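Side-chain contacts in putative uncharacterized protein Ta1305 (Thermoplasma acidophilum, PDB 4RKS), which catalyses the ATP-dependent phosphorylation of (R)-mevalonate to mevalonate 3-phosphate in an alternative mevalonate pathway of isoprenoid biosynthesis: residues N213-S217 against D218-A222; H226-E229 against H230-I234; E255-H258 against S259-G263; N272-K275 against L276-Y279. All coordinates share one frame; numbering follows the deposited sequence.

Contact 1: residues N213-S217 against D218-A222; sequences NIVRS and DLYPA
Ser217 OG accepts a hydrogen bond from Leu219 N at 3.2 Å, with an N-H...O angle of 149°, and so caps the turn that leads into helix 220-238. The hydroxyl gets there because OG stands anti to its own backbone N (chi1 176°), beside the carbonyl carbon. The carbonyl of the same residue takes the next amide: Tyr220 N lies 3.0 Å from Ser217 O, well above the carbonyl plane, and closes a type I beta turn from Ser217 to Tyr220. A first type I turn, Ile214 to Ser217, precedes it, closed by Ser217 N to Ile214 O.

Apolar contact flanks this polar core. Val215 CA sits over one face of the Tyr220 ring, 4.0 Å from the centroid and 16° off the normal, a CH-pi contact, while Val215 CG1 reaches Tyr220 CE2 at 3.6 Å. The Ile214 and Tyr220 side chains cross at about a right angle, with Ile214 CG2 3.9 Å from Tyr220 CE1. The phenol OH is hydrogen-bonded to Gly39 O. Both amides leading into the helix, Leu219 N and Tyr220 N, are thus satisfied by Ser217 oxygens, and the buried tyrosine is packed over one face and hydrogen-bonded at its polar end.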
ATOM      1  N   ASN A 213      -0.973  14.286  12.645  1.00 32.66           N
ATOM      2  CA  ASN A 213      -0.046  14.641  13.730  1.00 34.77           C
ATOM      3  C   ASN A 213       1.427  14.737  13.325  1.00 36.56           C
ATOM      4  O   ASN A 213       2.155  15.573  13.856  1.00 40.46           O
ATOM      5  CB  ASN A 213      -0.193  13.654  14.880  1.00 34.75           C
ATOM      6  CG  ASN A 213      -1.456  13.887  15.671  1.00 37.15           C
ATOM      7  OD1 ASN A 213      -1.431  14.489  16.745  1.00 45.01           O
ATOM      8  ND2 ASN A 213      -2.571  13.437  15.134  1.00 41.27           N
ATOM      9  N   ILE A 214       1.871  13.904  12.381  1.00 32.56           N
ATOM     10  CA  ILE A 214       3.288  13.879  12.037  1.00 29.97           C
ATOM     11  C   ILE A 214       3.796  15.244  11.570  1.00 32.43           C
ATOM     12  O   ILE A 214       4.935  15.612  11.842  1.00 37.55           O
ATOM     13  CB  ILE A 214       3.617  12.828  10.951  1.00 33.28           C
ATOM     14  CG1 ILE A 214       5.098  12.463  11.042  1.00 35.57           C
ATOM     15  CG2 ILE A 214       3.243  13.335   9.521  1.00 23.72           C
ATOM     16  CD1 ILE A 214       5.606  11.634   9.896  1.00 38.54           C
ATOM     17  N   VAL A 215       2.946  16.012  10.901  1.00 25.20           N
ATOM     18  CA  VAL A 215       3.366  17.306  10.373  1.00 30.91           C
ATOM     19  C   VAL A 215       3.541  18.336  11.504  1.00 29.37           C
ATOM     20  O   VAL A 215       4.123  19.403  11.311  1.00 28.32           O
ATOM     21  CB  VAL A 215       2.354  17.825   9.313  1.00 43.87           C
ATOM     22  CG1 VAL A 215       2.903  19.043   8.585  1.00 50.99           C
ATOM     23  CG2 VAL A 215       2.045  16.719   8.294  1.00 35.65           C
ATOM     24  N   ARG A 216       3.063  18.013  12.696  1.00 34.77           N
ATOM     25  CA  ARG A 216       3.237  18.945  13.814  1.00 37.98           C
ATOM     26  C   ARG A 216       4.663  18.932  14.386  1.00 45.69           C
ATOM     27  O   ARG A 216       5.067  19.869  15.087  1.00 47.38           O
ATOM     28  CB  ARG A 216       2.224  18.637  14.915  1.00 36.04           C
ATOM     29  CG  ARG A 216       0.798  18.961  14.517  1.00 36.77           C
ATOM     30  CD  ARG A 216      -0.203  18.386  15.491  1.00 36.67           C
ATOM     31  NE  ARG A 216      -1.555  18.751  15.092  1.00 35.54           N
ATOM     32  CZ  ARG A 216      -2.653  18.207  15.594  1.00 43.38           C
ATOM     33  NH1 ARG A 216      -2.565  17.262  16.518  1.00 46.13           N
ATOM     34  NH2 ARG A 216      -3.838  18.611  15.168  1.00 46.45           N
ATOM     35  N   SER A 217       5.416  17.877  14.082  1.00 41.89           N
ATOM     36  CA  SER A 217       6.769  17.697  14.619  1.00 40.43           C
ATOM     37  C   SER A 217       7.807  18.679  14.056  1.00 34.98           C
ATOM     38  O   SER A 217       7.841  18.959  12.859  1.00 35.37           O
ATOM     39  CB  SER A 217       7.243  16.261  14.367  1.00 42.98           C
ATOM     40  OG  SER A 217       8.579  16.083  14.800  1.00 38.68           O
ATOM     41  N   ASP A 218       8.663  19.182  14.944  1.00 38.57           N
ATOM     42  CA  ASP A 218       9.767  20.063  14.573  1.00 46.67           C
ATOM     43  C   ASP A 218      10.798  19.357  13.692  1.00 37.53           C
ATOM     44  O   ASP A 218      11.561  19.996  12.974  1.00 36.16           O
ATOM     45  CB  ASP A 218      10.448  20.597  15.832  1.00 63.33           C
ATOM     46  CG  ASP A 218       9.454  20.918  16.933  1.00 75.54           C
ATOM     47  OD1 ASP A 218       8.359  21.426  16.610  1.00 81.46           O
ATOM     48  OD2 ASP A 218       9.757  20.652  18.115  1.00 74.59           O
ATOM     49  N   LEU A 219      10.829  18.034  13.766  1.00 36.28           N
ATOM     50  CA  LEU A 219      11.720  17.253  12.919  1.00 38.03           C
ATOM     51  C   LEU A 219      11.103  16.967  11.549  1.00 37.18           C
ATOM     52  O   LEU A 219      11.754  16.371  10.692  1.00 43.15           O
ATOM     53  CB  LEU A 219      12.077  15.938  13.607  1.00 36.67           C
ATOM     54  CG  LEU A 219      12.628  16.075  15.015  1.00 41.23           C
ATOM     55  CD1 LEU A 219      12.453  14.765  15.758  1.00 40.15           C
ATOM     56  CD2 LEU A 219      14.086  16.470  14.945  1.00 45.16           C
ATOM     57  N   TYR A 220       9.855  17.387  11.333  1.00 29.87           N
ATOM     58  CA  TYR A 220       9.173  17.027  10.091  1.00 30.26           C
ATOM     59  C   TYR A 220       9.869  17.547   8.832  1.00 30.52           C
ATOM     60  O   TYR A 220       9.985  16.796   7.859  1.00 32.13           O
ATOM     61  CB  TYR A 220       7.712  17.487  10.089  1.00 29.51           C
ATOM     62  CG  TYR A 220       6.946  16.958   8.893  1.00 28.62           C
ATOM     63  CD1 TYR A 220       6.833  15.590   8.673  1.00 30.06           C
ATOM     64  CD2 TYR A 220       6.341  17.819   7.990  1.00 27.18           C
ATOM     65  CE1 TYR A 220       6.142  15.093   7.579  1.00 34.41           C
ATOM     66  CE2 TYR A 220       5.637  17.335   6.910  1.00 32.71           C
ATOM     67  CZ  TYR A 220       5.551  15.970   6.700  1.00 31.53           C
ATOM     68  OH  TYR A 220       4.857  15.490   5.619  1.00 22.60           O
ATOM     69  N   PRO A 221      10.319  18.820   8.827  1.00 34.01           N
ATOM     70  CA  PRO A 221      11.033  19.251   7.619  1.00 35.92           C
ATOM     71  C   PRO A 221      12.237  18.390   7.243  1.00 29.17           C
ATOM     72  O   PRO A 221      12.427  18.133   6.056  1.00 38.28           O
ATOM     73  CB  PRO A 221      11.494  20.675   7.963  1.00 38.12           C
ATOM     74  CG  PRO A 221      10.741  21.080   9.192  1.00 39.16           C
ATOM     75  CD  PRO A 221       9.835  19.978   9.604  1.00 38.97           C
ATOM     76  N   ALA A 222      13.035  17.967   8.219  1.00 31.57           N
ATOM     77  CA  ALA A 222      14.194  17.119   7.938  1.00 33.17           C
ATOM     78  C   ALA A 222      13.771  15.713   7.519  1.00 32.54           C
ATOM     79  O   ALA A 222      14.452  15.063   6.728  1.00 32.24           O
ATOM     80  CB  ALA A 222      15.105  17.041   9.148  1.00 32.31           C
TER

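Contact 2: residues H226-E229 against H230-I234; sequences HADE and HAHMI
Four successive i to i+4 bonds join residues 226-229 to 230-234 as one unbroken alpha-helical run, part of helix 220-238. Their N...O lengths span only 3.0 Å, for His230 N to His226 O, to 3.2 Å, for His232 N to Asp228 O. None of the four N-H...O angles falls below 154°, and each donor is tilted moderately from the plane of its carbonyl, as expected of a regular helix.

His230 places its imidazole beside the preceding turn, where His226 O lies over one ring face, 3.3 Å above the plane and displaced toward the rim. Its CG is anti to the carbonyl carbon (chi1 -75°), which folds the ring back along the helix toward that oxygen. The ring's ND1 is hydrogen-bonded to Asp253 OD1 on helix 243-262, and His226 ND1 to Glu256 OE2 of the same helix; these two bonds tie one flank of the helix to its successor.

On another flank Asp228 and His232 meet one turn apart. Asp228 OD2 comes within 3.5 Å of His232 CE1, and the carboxylate and imidazole planes stand 81° apart. The other carboxylate oxygen, OD1, is hydrogen-bonded to Thr52 OG1, and both side chains approach Trp173 of strand 169-174. Met233 CG packs 3.3 Å from Glu229 O.

Buried Ala227 and Ala231 complete an amphipathic helix that bridges strand 169-174 and helix 243-262 in this GHMP-family kinase.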
ATOM      1  N   HIS A 226      15.026  13.543   4.419  1.00 23.39           N
ATOM      2  CA  HIS A 226      15.574  12.210   4.695  1.00 30.10           C
ATOM      3  C   HIS A 226      14.834  11.145   3.897  1.00 35.05           C
ATOM      4  O   HIS A 226      15.424  10.154   3.449  1.00 29.95           O
ATOM      5  CB  HIS A 226      15.486  11.874   6.189  1.00 37.31           C
ATOM      6  CG  HIS A 226      16.415  12.668   7.058  1.00 49.93           C
ATOM      7  ND1 HIS A 226      16.203  12.841   8.411  1.00 53.39           N
ATOM      8  CD2 HIS A 226      17.561  13.330   6.770  1.00 54.84           C
ATOM      9  CE1 HIS A 226      17.177  13.579   8.917  1.00 51.39           C
ATOM     10  NE2 HIS A 226      18.014  13.888   7.942  1.00 53.69           N
ATOM     11  N   ALA A 227      13.527  11.345   3.743  1.00 34.85           N
ATOM     12  CA  ALA A 227      12.706  10.409   2.992  1.00 29.63           C
ATOM     13  C   ALA A 227      13.194  10.360   1.552  1.00 28.62           C
ATOM     14  O   ALA A 227      13.406   9.278   1.011  1.00 23.39           O
ATOM     15  CB  ALA A 227      11.243  10.802   3.054  1.00 27.76           C
ATOM     16  N   ASP A 228      13.388  11.533   0.949  1.00 26.17           N
ATOM     17  CA  ASP A 228      13.811  11.627  -0.446  1.00 26.03           C
ATOM     18  C   ASP A 228      15.192  11.003  -0.615  1.00 25.70           C
ATOM     19  O   ASP A 228      15.453  10.308  -1.595  1.00 26.00           O
ATOM     20  CB  ASP A 228      13.814  13.088  -0.926  1.00 25.98           C
ATOM     21  CG  ASP A 228      13.880  13.207  -2.441  1.00 34.79           C
ATOM     22  OD1 ASP A 228      12.841  12.985  -3.111  1.00 31.80           O
ATOM     23  OD2 ASP A 228      14.972  13.524  -2.960  1.00 38.17           O
ATOM     24  N   GLU A 229      16.072  11.235   0.351  1.00 26.17           N
ATOM     25  CA  GLU A 229      17.415  10.641   0.309  1.00 25.63           C
ATOM     26  C   GLU A 229      17.387   9.120   0.331  1.00 22.92           C
ATOM     27  O   GLU A 229      18.137   8.472  -0.396  1.00 22.07           O
ATOM     28  CB  GLU A 229      18.269  11.144   1.482  1.00 23.01           C
ATOM     29  CG  GLU A 229      18.611  12.631   1.367  1.00 50.55           C
ATOM     30  CD  GLU A 229      19.203  13.209   2.638  1.00 56.22           C
ATOM     31  OE1 GLU A 229      19.586  12.427   3.534  1.00 57.20           O
ATOM     32  OE2 GLU A 229      19.275  14.451   2.741  1.00 61.95           O
ATOM     33  N   HIS A 230      16.547   8.557   1.192  1.00 21.93           N
ATOM     34  CA  HIS A 230      16.445   7.110   1.295  1.00 21.95           C
ATOM     35  C   HIS A 230      15.938   6.505  -0.004  1.00 22.46           C
ATOM     36  O   HIS A 230      16.414   5.455  -0.423  1.00 24.60           O
ATOM     37  CB  HIS A 230      15.535   6.721   2.458  1.00 25.98           C
ATOM     38  CG  HIS A 230      16.169   6.903   3.802  1.00 31.99           C
ATOM     39  ND1 HIS A 230      15.480   6.715   4.982  1.00 37.71           N
ATOM     40  CD2 HIS A 230      17.426   7.263   4.152  1.00 36.27           C
ATOM     41  CE1 HIS A 230      16.289   6.947   6.003  1.00 45.41           C
ATOM     42  NE2 HIS A 230      17.475   7.284   5.526  1.00 43.35           N
ATOM     43  N   ALA A 231      14.973   7.165  -0.647  1.00 24.06           N
ATOM     44  CA  ALA A 231      14.468   6.665  -1.927  1.00 26.91           C
ATOM     45  C   ALA A 231      15.576   6.641  -2.994  1.00 31.82           C
ATOM     46  O   ALA A 231      15.660   5.692  -3.777  1.00 30.86           O
ATOM     47  CB  ALA A 231      13.277   7.493  -2.403  1.00 20.42           C
ATOM     48  N   HIS A 232      16.432   7.664  -3.021  1.00 26.04           N
ATOM     49  CA  HIS A 232      17.576   7.638  -3.934  1.00 23.90           C
ATOM     50  C   HIS A 232      18.509   6.476  -3.593  1.00 22.80           C
ATOM     51  O   HIS A 232      19.022   5.809  -4.484  1.00 24.38           O
ATOM     52  CB  HIS A 232      18.346   8.969  -3.910  1.00 21.54           C
ATOM     53  CG  HIS A 232      17.782  10.007  -4.835  1.00 34.16           C
ATOM     54  ND1 HIS A 232      17.292  11.220  -4.393  1.00 43.02           N
ATOM     55  CD2 HIS A 232      17.619  10.006  -6.181  1.00 36.70           C
ATOM     56  CE1 HIS A 232      16.861  11.923  -5.427  1.00 39.57           C
ATOM     57  NE2 HIS A 232      17.050  11.211  -6.524  1.00 37.12           N
ATOM     58  N   MET A 233      18.702   6.213  -2.302  1.00 23.63           N
ATOM     59  CA  MET A 233      19.530   5.095  -1.896  1.00 26.58           C
ATOM     60  C   MET A 233      18.918   3.775  -2.344  1.00 25.43           C
ATOM     61  O   MET A 233      19.631   2.858  -2.720  1.00 27.96           O
ATOM     62  CB  MET A 233      19.754   5.118  -0.384  1.00 30.54           C
ATOM     63  CG  MET A 233      20.559   6.327   0.075  1.00 26.29           C
ATOM     64  SD  MET A 233      20.732   6.449   1.868  1.00 40.73           S
ATOM     65  CE  MET A 233      21.624   4.938   2.225  1.00 45.74           C
ATOM     66  N   ILE A 234      17.593   3.691  -2.344  1.00 21.66           N
ATOM     67  CA  ILE A 234      16.925   2.475  -2.808  1.00 20.53           C
ATOM     68  C   ILE A 234      17.079   2.307  -4.324  1.00 20.35           C
ATOM     69  O   ILE A 234      17.376   1.210  -4.791  1.00 23.73           O
ATOM     70  CB  ILE A 234      15.446   2.473  -2.404  1.00 22.87           C
ATOM     71  CG1 ILE A 234      15.349   2.252  -0.890  1.00 26.20           C
ATOM     72  CG2 ILE A 234      14.652   1.380  -3.160  1.00 23.35           C
ATOM     73  CD1 ILE A 234      13.986   2.464  -0.335  1.00 34.58           C
TER

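Contact 3: residues E255-H258 against S259-G263; sequences EEYH and SILRG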
ATOM      1  N   GLU A 255      12.445   3.002  11.974  1.00 25.87           N
ATOM      2  CA  GLU A 255      12.820   3.460  13.310  1.00 25.29           C
ATOM      3  C   GLU A 255      12.800   4.998  13.436  1.00 31.26           C
ATOM      4  O   GLU A 255      12.330   5.540  14.436  1.00 34.85           O
ATOM      5  CB  GLU A 255      14.192   2.874  13.684  1.00 25.83           C
ATOM      6  CG  GLU A 255      14.125   1.332  13.792  1.00 41.26           C
ATOM      7  CD  GLU A 255      15.476   0.631  13.969  1.00 47.74           C
ATOM      8  OE1 GLU A 255      16.517   1.168  13.534  1.00 46.89           O
ATOM      9  OE2 GLU A 255      15.484  -0.485  14.534  1.00 52.21           O
ATOM     10  N   GLU A 256      13.305   5.694  12.427  1.00 28.76           N
ATOM     11  CA  GLU A 256      13.217   7.160  12.378  1.00 28.35           C
ATOM     12  C   GLU A 256      11.763   7.653  12.373  1.00 30.92           C
ATOM     13  O   GLU A 256      11.389   8.560  13.115  1.00 30.43           O
ATOM     14  CB  GLU A 256      13.938   7.681  11.139  1.00 28.08           C
ATOM     15  CG  GLU A 256      13.722   9.164  10.865  1.00 47.15           C
ATOM     16  CD  GLU A 256      14.409   9.620   9.592  1.00 60.03           C
ATOM     17  OE1 GLU A 256      15.323   8.911   9.118  1.00 69.68           O
ATOM     18  OE2 GLU A 256      14.037  10.684   9.065  1.00 62.96           O
ATOM     19  N   TYR A 257      10.953   7.047  11.513  1.00 29.78           N
ATOM     20  CA  TYR A 257       9.548   7.406  11.369  1.00 30.37           C
ATOM     21  C   TYR A 257       8.790   7.252  12.677  1.00 31.28           C
ATOM     22  O   TYR A 257       8.051   8.147  13.091  1.00 30.70           O
ATOM     23  CB  TYR A 257       8.936   6.532  10.278  1.00 30.22           C
ATOM     24  CG  TYR A 257       7.498   6.760   9.891  1.00 26.60           C
ATOM     25  CD1 TYR A 257       7.124   7.849   9.099  1.00 23.78           C
ATOM     26  CD2 TYR A 257       6.529   5.837  10.234  1.00 26.74           C
ATOM     27  CE1 TYR A 257       5.818   8.020   8.697  1.00 23.12           C
ATOM     28  CE2 TYR A 257       5.219   5.998   9.838  1.00 31.30           C
ATOM     29  CZ  TYR A 257       4.867   7.085   9.073  1.00 32.29           C
ATOM     30  OH  TYR A 257       3.559   7.213   8.687  1.00 28.38           O
ATOM     31  N   HIS A 258       8.980   6.129  13.356  1.00 24.84           N
ATOM     32  CA  HIS A 258       8.196   5.915  14.565  1.00 33.40           C
ATOM     33  C   HIS A 258       8.766   6.640  15.784  1.00 32.67           C
ATOM     34  O   HIS A 258       8.056   6.858  16.765  1.00 33.53           O
ATOM     35  CB  HIS A 258       8.029   4.420  14.799  1.00 29.81           C
ATOM     36  CG  HIS A 258       7.065   3.799  13.838  1.00 27.28           C
ATOM     37  ND1 HIS A 258       5.714   4.056  13.882  1.00 30.53           N
ATOM     38  CD2 HIS A 258       7.258   2.982  12.774  1.00 26.46           C
ATOM     39  CE1 HIS A 258       5.111   3.404  12.905  1.00 30.57           C
ATOM     40  NE2 HIS A 258       6.023   2.741  12.218  1.00 26.72           N
ATOM     41  N   SER A 259      10.020   7.069  15.701  1.00 32.08           N
ATOM     42  CA  SER A 259      10.553   7.984  16.717  1.00 34.17           C
ATOM     43  C   SER A 259       9.917   9.376  16.568  1.00 35.56           C
ATOM     44  O   SER A 259       9.612  10.042  17.559  1.00 33.02           O
ATOM     45  CB  SER A 259      12.077   8.073  16.621  1.00 30.98           C
ATOM     46  OG  SER A 259      12.596   8.961  17.591  1.00 33.00           O
ATOM     47  N   ILE A 260       9.693   9.809  15.330  1.00 34.86           N
ATOM     48  CA  ILE A 260       9.036  11.100  15.109  1.00 34.23           C
ATOM     49  C   ILE A 260       7.570  11.067  15.571  1.00 31.15           C
ATOM     50  O   ILE A 260       7.121  11.971  16.269  1.00 36.78           O
ATOM     51  CB  ILE A 260       9.115  11.533  13.633  1.00 32.99           C
ATOM     52  CG1 ILE A 260      10.573  11.772  13.251  1.00 33.46           C
ATOM     53  CG2 ILE A 260       8.288  12.791  13.394  1.00 28.35           C
ATOM     54  CD1 ILE A 260      10.791  12.086  11.802  1.00 34.07           C
ATOM     55  N   LEU A 261       6.845  10.011  15.220  1.00 28.90           N
ATOM     56  CA  LEU A 261       5.454   9.866  15.645  1.00 32.58           C
ATOM     57  C   LEU A 261       5.289   9.852  17.173  1.00 36.75           C
ATOM     58  O   LEU A 261       4.411  10.529  17.703  1.00 38.60           O
ATOM     59  CB  LEU A 261       4.838   8.600  15.035  1.00 30.76           C
ATOM     60  CG  LEU A 261       4.526   8.712  13.538  1.00 33.11           C
ATOM     61  CD1 LEU A 261       3.979   7.408  12.960  1.00 26.54           C
ATOM     62  CD2 LEU A 261       3.562   9.849  13.265  1.00 33.28           C
ATOM     63  N   ARG A 262       6.128   9.091  17.876  1.00 38.52           N
ATOM     64  CA  ARG A 262       6.040   9.003  19.336  1.00 36.06           C
ATOM     65  C   ARG A 262       6.174  10.374  19.988  1.00 33.49           C
ATOM     66  O   ARG A 262       5.503  10.663  20.973  1.00 32.30           O
ATOM     67  CB  ARG A 262       7.107   8.048  19.899  1.00 34.76           C
ATOM     68  CG  ARG A 262       6.755   6.561  19.744  1.00 34.07           C
ATOM     69  CD  ARG A 262       7.719   5.650  20.527  1.00 39.72           C
ATOM     70  NE  ARG A 262       9.117   5.850  20.135  1.00 39.15           N
ATOM     71  CZ  ARG A 262       9.742   5.157  19.187  1.00 37.28           C
ATOM     72  NH1 ARG A 262       9.100   4.203  18.515  1.00 36.58           N
ATOM     73  NH2 ARG A 262      11.009   5.422  18.906  1.00 34.58           N
ATOM     74  N   GLY A 263       7.029  11.220  19.424  1.00 34.16           N
ATOM     75  CA  GLY A 263       7.178  12.583  19.892  1.00 37.05           C
ATOM     76  C   GLY A 263       5.980  13.481  19.623  1.00 40.17           C
ATOM     77  O   GLY A 263       5.933  14.602  20.116  1.00 40.45           O
TER
HETATM   78  O   HOH W   1      11.746   3.341  16.770  1.00 51.52           O
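This is a local contact within one alpha-helix, the last turns of helix 243-262, where Tyr257 lines the mevalonate pocket of a GHMP-family kinase. Four i to i+4 backbone bonds define it, from Ser259 N to Glu255 O through Arg262 N to His258 O; the last is 3.2 Å long, its donor 41° out of the carbonyl plane.

Buried side chains gather around Tyr257. Leu261 CD1 touches two rings, 3.6 Å from Tyr257 CE2 and 3.9 Å from His258 ND1. Tyr257 CD2 also stands 3.7 Å above the plane of the His258 imidazole, over its centre. The Tyr257 ring touches the bound mevalonate, and its OH makes a weak hydrogen bond to Leu38 O. His258 NE2 is hydrogen-bonded to Val293 O.

One turn apart, Glu256 CG lies 4.2 Å from Ile260 CD1, and the Ile260 side chain in turn rests on Ile214 of helix 207-214.

On the exposed flank Arg262 bends at chi3 (-57°) and folds back, so that His258 O lies over one face of its guanidinium, offset toward the rim. A water sits in the plane at the edge of that group: it accepts from Arg262 NH2 at 3.1 Å and donates to Glu255 O at 3.3 Å.

Contact 4: residues N272-K275 against L276-Y279; sequences NMQK and LISY
Leu276 begins the second half of this alpha-helical contact within helix 271-283, its N donating to Asn272 O at 3.2 Å. That donor stands 37° out of the carbonyl plane, whereas the three later amides are less tilted. The Leu276 CB packs 3.6 Å from Met273 O, and its side chain then runs away from the preceding turn to Val299 of strand 298-304, which Met273 also touches. The pair therefore marks the buried flank of an amphipathic helix laid against that strand.

Ile277 follows with a straighter bond, Ile277 N to Met273 O, at an N-H...O angle of 167°. Its CG1 comes within 3.2 Å of the same Met273 O, because CG1 is anti to the carbonyl carbon and lies back along the helix. CD1 then meets the amide end of Gln274 at 4.1 Å from OE1, the two side chains crossing at about a right angle. The bend at chi2 of Gln274 turns its amide toward the following turn.

Ser278 gives two donors, N and OG, to Gln274 O, each 3.0 Å from it. Tyr279, next in line, bonds through N to Lys275 O, and its ring leads away toward Ile314, in the loop whose Phe318 touches Asn272 and Lys275.

At the doubly used acceptor, Gln274 O, the Ser278 N and OG donors arrive from opposite faces of the carbonyl plane, while Ser278 OG also stands 3.3 Å from Gln274 NE2.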
ATOM      1  N   ASN A 272       4.142  -5.696  23.217  1.00 38.74           N
ATOM      2  CA  ASN A 272       4.460  -7.014  22.672  1.00 36.04           C
ATOM      3  C   ASN A 272       5.112  -6.921  21.293  1.00 41.13           C
ATOM      4  O   ASN A 272       5.843  -7.833  20.875  1.00 37.17           O
ATOM      5  CB  ASN A 272       3.206  -7.889  22.604  1.00 44.36           C
ATOM      6  CG  ASN A 272       2.703  -8.292  23.979  1.00 49.26           C
ATOM      7  OD1 ASN A 272       3.432  -8.206  24.963  1.00 47.20           O
ATOM      8  ND2 ASN A 272       1.454  -8.733  24.049  1.00 51.80           N
ATOM      9  N   MET A 273       4.846  -5.822  20.588  1.00 38.10           N
ATOM     10  CA  MET A 273       5.505  -5.574  19.308  1.00 37.27           C
ATOM     11  C   MET A 273       6.989  -5.285  19.534  1.00 40.14           C
ATOM     12  O   MET A 273       7.847  -5.792  18.812  1.00 44.26           O
ATOM     13  CB  MET A 273       4.837  -4.416  18.561  1.00 33.72           C
ATOM     14  CG  MET A 273       3.466  -4.760  18.023  1.00 28.27           C
ATOM     15  SD  MET A 273       2.584  -3.337  17.363  1.00 36.00           S
ATOM     16  CE  MET A 273       3.458  -3.058  15.808  1.00 32.09           C
ATOM     17  N   GLN A 274       7.285  -4.492  20.557  1.00 37.35           N
ATOM     18  CA  GLN A 274       8.667  -4.160  20.877  1.00 40.43           C
ATOM     19  C   GLN A 274       9.419  -5.398  21.385  1.00 37.77           C
ATOM     20  O   GLN A 274      10.609  -5.558  21.117  1.00 38.29           O
ATOM     21  CB  GLN A 274       8.724  -3.018  21.901  1.00 44.98           C
ATOM     22  CG  GLN A 274      10.141  -2.553  22.262  1.00 55.46           C
ATOM     23  CD  GLN A 274      11.052  -2.350  21.043  1.00 63.05           C
ATOM     24  OE1 GLN A 274      10.733  -1.583  20.128  1.00 65.19           O
ATOM     25  NE2 GLN A 274      12.193  -3.042  21.032  1.00 59.99           N
ATOM     26  N   LYS A 275       8.729  -6.281  22.101  1.00 38.69           N
ATOM     27  CA  LYS A 275       9.366  -7.520  22.557  1.00 41.52           C
ATOM     28  C   LYS A 275       9.774  -8.401  21.375  1.00 42.00           C
ATOM     29  O   LYS A 275      10.854  -8.998  21.387  1.00 40.53           O
ATOM     30  CB  LYS A 275       8.445  -8.304  23.498  1.00 40.86           C
ATOM     31  CG  LYS A 275       8.308  -7.718  24.900  1.00 46.07           C
ATOM     32  CD  LYS A 275       7.343  -8.555  25.741  1.00 53.15           C
ATOM     33  CE  LYS A 275       7.125  -7.947  27.121  1.00 55.32           C
ATOM     34  NZ  LYS A 275       5.975  -8.584  27.822  1.00 58.31           N
ATOM     35  N   LEU A 276       8.912  -8.493  20.362  1.00 37.67           N
ATOM     36  CA  LEU A 276       9.236  -9.288  19.178  1.00 39.92           C
ATOM     37  C   LEU A 276      10.456  -8.705  18.471  1.00 38.54           C
ATOM     38  O   LEU A 276      11.378  -9.429  18.100  1.00 40.30           O
ATOM     39  CB  LEU A 276       8.053  -9.359  18.213  1.00 38.83           C
ATOM     40  CG  LEU A 276       8.328 -10.040  16.859  1.00 37.95           C
ATOM     41  CD1 LEU A 276       8.659 -11.531  17.013  1.00 35.18           C
ATOM     42  CD2 LEU A 276       7.165  -9.857  15.894  1.00 26.21           C
ATOM     43  N   ILE A 277      10.452  -7.390  18.299  1.00 39.59           N
ATOM     44  CA  ILE A 277      11.562  -6.677  17.676  1.00 33.13           C
ATOM     45  C   ILE A 277      12.890  -6.942  18.388  1.00 37.85           C
ATOM     46  O   ILE A 277      13.924  -7.119  17.739  1.00 38.17           O
ATOM     47  CB  ILE A 277      11.291  -5.160  17.646  1.00 28.96           C
ATOM     48  CG1 ILE A 277      10.076  -4.858  16.764  1.00 33.01           C
ATOM     49  CG2 ILE A 277      12.507  -4.405  17.144  1.00 30.38           C
ATOM     50  CD1 ILE A 277       9.778  -3.373  16.596  1.00 37.31           C
ATOM     51  N   SER A 278      12.861  -6.985  19.718  1.00 38.18           N
ATOM     52  CA  SER A 278      14.066  -7.282  20.486  1.00 41.09           C
ATOM     53  C   SER A 278      14.584  -8.694  20.190  1.00 39.49           C
ATOM     54  O   SER A 278      15.791  -8.909  20.086  1.00 42.62           O
ATOM     55  CB  SER A 278      13.806  -7.125  21.989  1.00 44.05           C
ATOM     56  OG  SER A 278      13.396  -5.803  22.300  1.00 40.98           O
ATOM     57  N   TYR A 279      13.676  -9.652  20.064  1.00 29.23           N
ATOM     58  CA  TYR A 279      14.064 -11.018  19.724  1.00 34.59           C
ATOM     59  C   TYR A 279      14.660 -11.056  18.319  1.00 41.10           C
ATOM     60  O   TYR A 279      15.637 -11.771  18.076  1.00 41.20           O
ATOM     61  CB  TYR A 279      12.868 -11.966  19.828  1.00 32.68           C
ATOM     62  CG  TYR A 279      13.098 -13.350  19.237  1.00 43.12           C
ATOM     63  CD1 TYR A 279      13.894 -14.293  19.891  1.00 45.84           C
ATOM     64  CD2 TYR A 279      12.501 -13.721  18.036  1.00 43.80           C
ATOM     65  CE1 TYR A 279      14.095 -15.565  19.350  1.00 46.94           C
ATOM     66  CE2 TYR A 279      12.694 -14.983  17.490  1.00 46.43           C
ATOM     67  CZ  TYR A 279      13.490 -15.902  18.148  1.00 49.73           C
ATOM     68  OH  TYR A 279      13.678 -17.152  17.593  1.00 46.57           O
TER

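How the contacts relate
All four contacts are local and follow one another in series; none nests or crosses. Contact 1 closes the turn joining helix 207-214 to helix 220-238, and contact 2 lies farther along the latter, with centres about 17 Å apart. After the connection to helix 243-262, contact 3 returns beside both. It meets contact 1 through Ile214 CD1 and Tyr257 CE1 at 3.8 Å, and contact 2 where His230 CE1 packs 3.8 Å from Glu256 OE1. Contact 4, on helix 271-283, stands apart: its nearest atoms are about 6 Å from contact 3 and about 16 Å from contacts 1 and 2.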